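Local coordinates for post-proline cleaving enzyme (Rickettsia typhi, PDB 4HVT), which is probably a serine oligopeptidase of the prolyl oligopeptidase family, cutting short peptides on the carboxyl side of proline, at residues S212-S217 and E239-S244; F234-E239 and I260-D265. All coordinates share one frame; numbering follows the deposited sequence.

Contact 1: S212-S217 and E239-S244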
loop_
_atom_site.group_PDB
_atom_site.type_symbol
_atom_site.label_atom_id
_atom_site.label_comp_id
_atom_site.label_asym_id
_atom_site.label_seq_id
_atom_site.Cartn_x
_atom_site.Cartn_y
_atom_site.Cartn_z
ATOM N N SER A 212 0.373 -19.677 -0.655
ATOM C CA SER A 212 0.125 -18.344 -0.117
ATOM C C SER A 212 -1.355 -17.944 -0.346
ATOM O O SER A 212 -1.791 -16.831 0.054
ATOM C CB SER A 212 1.059 -17.312 -0.815
ATOM O OG SER A 212 2.430 -17.602 -0.501
ATOM N N LEU A 213 -2.105 -18.851 -0.985
ATOM C CA LEU A 213 -3.558 -18.820 -1.187
ATOM C C LEU A 213 -3.983 -17.868 -2.306
ATOM O O LEU A 213 -5.172 -17.648 -2.479
ATOM C CB LEU A 213 -4.362 -18.603 0.112
ATOM C CG LEU A 213 -3.988 -19.495 1.296
ATOM C CD1 LEU A 213 -4.838 -19.172 2.525
ATOM C CD2 LEU A 213 -4.039 -20.949 0.956
ATOM N N TYR A 214 -3.034 -17.407 -3.104
ATOM C CA TYR A 214 -3.345 -16.605 -4.297
ATOM C C TYR A 214 -3.698 -17.538 -5.450
ATOM O O TYR A 214 -3.234 -18.678 -5.510
ATOM C CB TYR A 214 -2.178 -15.709 -4.697
ATOM C CG TYR A 214 -1.856 -14.669 -3.688
ATOM C CD1 TYR A 214 -2.731 -13.621 -3.481
ATOM C CD2 TYR A 214 -0.705 -14.742 -2.904
ATOM C CE1 TYR A 214 -2.465 -12.661 -2.506
ATOM C CE2 TYR A 214 -0.463 -13.791 -1.897
ATOM C CZ TYR A 214 -1.342 -12.767 -1.715
ATOM O OH TYR A 214 -1.099 -11.767 -0.779
ATOM N N PRO A 215 -4.478 -17.046 -6.407
ATOM C CA PRO A 215 -4.719 -17.870 -7.620
ATOM C C PRO A 215 -3.424 -18.315 -8.294
ATOM O O PRO A 215 -2.496 -17.487 -8.465
ATOM C CB PRO A 215 -5.476 -16.924 -8.542
ATOM C CG PRO A 215 -6.140 -15.927 -7.600
ATOM C CD PRO A 215 -5.106 -15.709 -6.501
ATOM N N ASN A 216 -3.368 -19.595 -8.671
ATOM C CA ASN A 216 -2.209 -20.121 -9.345
ATOM C C ASN A 216 -2.334 -20.210 -10.883
ATOM O O ASN A 216 -1.382 -20.631 -11.547
ATOM C CB ASN A 216 -1.820 -21.501 -8.801
ATOM C CG ASN A 216 -2.770 -22.605 -9.260
ATOM O OD1 ASN A 216 -3.892 -22.365 -9.707
ATOM N ND2 ASN A 216 -2.323 -23.831 -9.154
ATOM N N SER A 217 -3.459 -19.805 -11.433
ATOM C CA SER A 217 -3.706 -20.021 -12.884
ATOM C C SER A 217 -4.142 -18.788 -13.603
ATOM O O SER A 217 -4.710 -17.906 -12.967
ATOM C CB SER A 217 -4.760 -21.103 -13.068
ATOM O OG SER A 217 -4.353 -22.309 -12.454
ATOM N N GLU A 239 4.297 -23.840 -4.676
ATOM C CA GLU A 239 5.305 -23.195 -3.838
ATOM C C GLU A 239 5.548 -21.767 -4.313
ATOM O O GLU A 239 6.129 -21.004 -3.591
ATOM C CB GLU A 239 6.650 -23.968 -3.894
ATOM C CG GLU A 239 6.589 -25.411 -3.342
ATOM C CD GLU A 239 5.927 -26.471 -4.241
ATOM O OE1 GLU A 239 5.657 -26.258 -5.475
ATOM O OE2 GLU A 239 5.639 -27.541 -3.627
ATOM N N TYR A 240 5.120 -21.425 -5.538
ATOM C CA TYR A 240 5.214 -20.008 -5.982
ATOM C C TYR A 240 4.205 -19.159 -5.189
ATOM O O TYR A 240 3.316 -19.683 -4.544
ATOM C CB TYR A 240 4.961 -19.853 -7.489
ATOM C CG TYR A 240 6.084 -20.202 -8.412
ATOM C CD1 TYR A 240 6.984 -21.202 -8.120
ATOM C CD2 TYR A 240 6.276 -19.489 -9.586
ATOM C CE1 TYR A 240 7.992 -21.550 -8.987
ATOM C CE2 TYR A 240 7.314 -19.781 -10.424
ATOM C CZ TYR A 240 8.177 -20.829 -10.127
ATOM O OH TYR A 240 9.205 -21.122 -11.004
ATOM N N ILE A 241 4.368 -17.845 -5.219
ATOM C CA ILE A 241 3.480 -16.955 -4.454
ATOM C C ILE A 241 2.211 -16.673 -5.249
ATOM O O ILE A 241 1.089 -16.892 -4.744
ATOM C CB ILE A 241 4.166 -15.638 -4.083
ATOM C CG1 ILE A 241 5.551 -15.918 -3.442
ATOM C CG2 ILE A 241 3.302 -14.835 -3.116
ATOM C CD1 ILE A 241 5.576 -16.987 -2.352
ATOM N N TYR A 242 2.378 -16.124 -6.472
ATOM C CA TYR A 242 1.192 -15.760 -7.261
ATOM C C TYR A 242 1.575 -15.691 -8.739
ATOM O O TYR A 242 2.764 -15.729 -9.062
ATOM C CB TYR A 242 0.535 -14.451 -6.815
ATOM C CG TYR A 242 1.401 -13.263 -7.034
ATOM C CD1 TYR A 242 1.534 -12.695 -8.310
ATOM C CD2 TYR A 242 2.138 -12.711 -5.988
ATOM C CE1 TYR A 242 2.373 -11.621 -8.555
ATOM C CE2 TYR A 242 3.011 -11.626 -6.234
ATOM C CZ TYR A 242 3.095 -11.082 -7.504
ATOM O OH TYR A 242 4.002 -10.070 -7.790
ATOM N N VAL A 243 0.541 -15.623 -9.595
ATOM C CA VAL A 243 0.727 -15.313 -11.008
ATOM C C VAL A 243 -0.205 -14.183 -11.420
ATOM O O VAL A 243 -1.346 -14.115 -10.960
ATOM C CB VAL A 243 0.526 -16.537 -11.905
ATOM C CG1 VAL A 243 -0.911 -17.030 -11.954
ATOM C CG2 VAL A 243 0.958 -16.209 -13.318
ATOM N N SER A 244 0.292 -13.291 -12.247
ATOM C CA SER A 244 -0.508 -12.132 -12.696
ATOM C C SER A 244 -0.342 -11.956 -14.202
ATOM O O SER A 244 0.610 -12.430 -14.763
ATOM C CB SER A 244 -0.110 -10.849 -11.973
ATOM O OG SER A 244 1.188 -10.398 -12.340
HETATM O O HOH W 1 3.237 -19.836 -1.795
HETATM O O HOH W 2 -2.646 -14.776 -8.670
#
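Tyr214 lies alongside Ile241, both side chains pointing the same way, with ring carbon CD2 of Tyr214 4.0 Å from the branch methyl CG2 of Ile241. The carbonyl O of Ile241 meets the same ring at its edge, near the ring plane, 3.4 Å from CD2 of Tyr214. A chi1 of -65°, with CG beside the backbone N, carries the ring to this place. CB of Tyr214 lies 3.7 Å from CB of Tyr242, whose ring then leads away. A tyrosine suits this place because one flat side chain can pack against a methyl, a methylene and a carbonyl together. At one end, Ser212 brings its OG within 3.7 Å of Ile241 CD1; the small hydroxyl leaves room for the isoleucine and also hydrogen-bonds water 1, which donates to Tyr240 O. At the other end Val243 turns a compact apolar side chain to the loop: its CG1 rests against the Asn216 backbone, 3.6 Å from Asn216 C. Water 2 donates to Pro215 O and to Val243 O, 2.7 Å from each, so one bound water bridges the two carbonyls. Ile241 and Tyr242 both face Asn263, forming a classic beta bulge at the start of strand 242-247. Lys186 makes a cation-pi contact with Tyr214 and donates to Ser212 O, while Thr210 OG1 bonds Ile241 O. The contact thus lays the loop leading into strand 217-222 along the first, edge strand of the next propeller sheet, with Val243 also touching Phe234 of strand 231-235 and Ile260 of strand 257-263.

Contact 2: F234-E239 and I260-D265; sequences FEVPKE and ISANKD
The chains of 234-239 and 260-265 run the same way, 14° apart, but with CA atoms 7.0 Å apart at Val236 and Ala262 they face each other as layers and not as paired strands. Val236 and Ala262 make the tight point: the valine methyl CG1 sits 3.6 Å from Ala262 CB. The valine's beta branch reaches across while alanine, with a single methyl, lets the backbones come near. Beside them Phe234, its CG anti to the backbone N (chi1 -163°), carries its ring to strand 257-263. Ring carbon CD2 of Phe234 lies 4.2 Å from Ile260 CG2, an oblique approach, whereas Ala262 CB comes to the edge of the ring, 4.4 Å from CE2 of Phe234. A long flat side chain suits this wider end, where the CA atoms of Phe234 and Ile260 are 8.9 Å apart, and Ile260 offers a branched aliphatic surface to it. The far end is polar. Carbonyl O of Glu239 and O of Lys264 approach to 3.6 Å, two acceptors that water 3 joins by donating to both, at 2.7 Å to Lys264 O. The charged side chains of Glu239 and Lys264 lead away from the contact, as fits an end where Glu239 is exposed to solvent. Phe234 also meets the Tyr272 ring, their planes at about 55°, and Val236 touches Val243. The outermost strand 231-235 of one four-stranded sheet is thereby packed on strand 257-263, second in the following sheet, with strands 242-247 and 269-275 flanking the latter.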
loop_
_atom_site.group_PDB
_atom_site.type_symbol
_atom_site.label_atom_id
_atom_site.label_comp_id
_atom_site.label_asym_id
_atom_site.label_seq_id
_atom_site.Cartn_x
_atom_site.Cartn_y
_atom_site.Cartn_z
ATOM N N PHE A 234 -2.025 -20.940 -18.224
ATOM C CA PHE A 234 -0.785 -20.915 -17.468
ATOM C C PHE A 234 -1.103 -21.312 -16.042
ATOM O O PHE A 234 -2.170 -20.972 -15.563
ATOM C CB PHE A 234 -0.096 -19.544 -17.514
ATOM C CG PHE A 234 1.337 -19.617 -17.090
ATOM C CD1 PHE A 234 2.259 -20.350 -17.849
ATOM C CD2 PHE A 234 1.743 -19.092 -15.859
ATOM C CE1 PHE A 234 3.601 -20.505 -17.420
ATOM C CE2 PHE A 234 3.040 -19.226 -15.430
ATOM C CZ PHE A 234 3.980 -19.924 -16.198
ATOM N N GLU A 235 -0.191 -22.079 -15.421
ATOM C CA GLU A 235 -0.323 -22.448 -14.014
ATOM C C GLU A 235 1.031 -22.431 -13.355
ATOM O O GLU A 235 2.040 -22.829 -13.972
ATOM C CB GLU A 235 -0.982 -23.814 -13.843
ATOM C CG GLU A 235 -1.193 -24.210 -12.399
ATOM C CD GLU A 235 -1.664 -25.666 -12.248
ATOM O OE1 GLU A 235 -2.551 -26.087 -13.007
ATOM O OE2 GLU A 235 -1.140 -26.369 -11.364
ATOM N N VAL A 236 1.117 -21.887 -12.142
ATOM C CA VAL A 236 2.384 -21.969 -11.403
ATOM C C VAL A 236 2.350 -23.059 -10.325
ATOM O O VAL A 236 1.282 -23.432 -9.805
ATOM C CB VAL A 236 2.755 -20.612 -10.731
ATOM C CG1 VAL A 236 2.986 -19.508 -11.754
ATOM C CG2 VAL A 236 1.712 -20.207 -9.728
ATOM N N PRO A 237 3.546 -23.556 -9.923
ATOM C CA PRO A 237 3.578 -24.486 -8.797
ATOM C C PRO A 237 3.012 -23.900 -7.503
ATOM O O PRO A 237 3.037 -22.684 -7.271
ATOM C CB PRO A 237 5.097 -24.778 -8.627
ATOM C CG PRO A 237 5.704 -24.473 -9.957
ATOM C CD PRO A 237 4.891 -23.276 -10.426
ATOM N N LYS A 238 2.554 -24.797 -6.623
ATOM C CA LYS A 238 2.025 -24.434 -5.336
ATOM C C LYS A 238 2.991 -23.617 -4.499
ATOM O O LYS A 238 2.562 -22.796 -3.681
ATOM C CB LYS A 238 1.684 -25.736 -4.518
ATOM C CG LYS A 238 0.245 -25.715 -4.089
ATOM C CD LYS A 238 -0.620 -25.889 -5.341
ATOM C CE LYS A 238 -1.757 -26.865 -5.124
ATOM N NZ LYS A 238 -3.019 -26.144 -4.792
ATOM N N GLU A 239 4.297 -23.840 -4.676
ATOM C CA GLU A 239 5.305 -23.195 -3.838
ATOM C C GLU A 239 5.548 -21.767 -4.313
ATOM O O GLU A 239 6.129 -21.004 -3.591
ATOM C CB GLU A 239 6.650 -23.968 -3.894
ATOM C CG GLU A 239 6.589 -25.411 -3.342
ATOM C CD GLU A 239 5.927 -26.471 -4.241
ATOM O OE1 GLU A 239 5.657 -26.258 -5.475
ATOM O OE2 GLU A 239 5.639 -27.541 -3.627
ATOM N N ILE A 260 3.152 -11.712 -18.446
ATOM C CA ILE A 260 2.770 -12.732 -17.437
ATOM C C ILE A 260 3.877 -12.779 -16.435
ATOM O O ILE A 260 5.029 -12.945 -16.819
ATOM C CB ILE A 260 2.602 -14.083 -18.082
ATOM C CG1 ILE A 260 1.334 -14.028 -18.991
ATOM C CG2 ILE A 260 2.468 -15.156 -17.033
ATOM C CD1 ILE A 260 1.099 -15.333 -19.695
ATOM N N SER A 261 3.533 -12.597 -15.155
ATOM C CA SER A 261 4.513 -12.509 -14.106
ATOM C C SER A 261 4.193 -13.531 -12.994
ATOM O O SER A 261 3.168 -13.448 -12.348
ATOM C CB SER A 261 4.575 -11.073 -13.593
ATOM O OG SER A 261 5.557 -10.890 -12.576
ATOM N N ALA A 262 5.113 -14.475 -12.842
ATOM C CA ALA A 262 5.035 -15.537 -11.832
ATOM C C ALA A 262 6.039 -15.217 -10.727
ATOM O O ALA A 262 7.229 -15.315 -10.905
ATOM C CB ALA A 262 5.333 -16.891 -12.431
ATOM N N ASN A 263 5.512 -14.860 -9.592
ATOM C CA ASN A 263 6.330 -14.447 -8.470
ATOM C C ASN A 263 6.654 -15.744 -7.675
ATOM O O ASN A 263 5.743 -16.407 -7.163
ATOM C CB ASN A 263 5.581 -13.429 -7.641
ATOM C CG ASN A 263 6.457 -12.860 -6.536
ATOM O OD1 ASN A 263 7.184 -13.620 -5.914
ATOM N ND2 ASN A 263 6.426 -11.570 -6.311
ATOM N N LYS A 264 7.933 -16.109 -7.685
ATOM C CA LYS A 264 8.384 -17.381 -7.099
ATOM C C LYS A 264 8.479 -17.304 -5.569
ATOM O O LYS A 264 7.995 -18.195 -4.851
ATOM C CB LYS A 264 9.746 -17.748 -7.662
ATOM C CG LYS A 264 9.855 -17.730 -9.189
ATOM C CD LYS A 264 11.334 -17.936 -9.591
ATOM C CE LYS A 264 11.766 -19.374 -9.326
ATOM N NZ LYS A 264 13.254 -19.540 -9.391
ATOM N N ASP A 265 9.159 -16.299 -5.071
ATOM C CA ASP A 265 9.480 -16.208 -3.617
ATOM C C ASP A 265 9.418 -14.799 -3.028
ATOM O O ASP A 265 10.073 -14.493 -2.008
ATOM C CB ASP A 265 10.856 -16.830 -3.400
ATOM C CG ASP A 265 11.993 -15.968 -3.952
ATOM O OD1 ASP A 265 11.730 -14.913 -4.522
ATOM O OD2 ASP A 265 13.174 -16.356 -3.760
HETATM O O HOH W 3 8.769 -19.732 -2.740
#

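Contacts 1 and 2 belong to one seam between successive sheets of the beta-propeller domain, their centres 6 Å apart. Glu239 is common to both, and their segments alternate along the chain. Two probable backbone hydrogen bonds tie them together: Asn216 O accepts from Val236 N at 2.9 Å, and Asn263 O from Ile241 N at 2.8 Å. The first joins the two segments on one side of the seam; the second joins those in the next sheet. Tyr240 CE2 packs on Lys264 CG at 3.5 Å. Ser212 of contact 1 touches His605 and Ser606, and Asp265 O of contact 2 bonds Thr609 OG1, placing both near the hydrolase domain, whose probable catalytic triad is Ser566, Asp649 and His682.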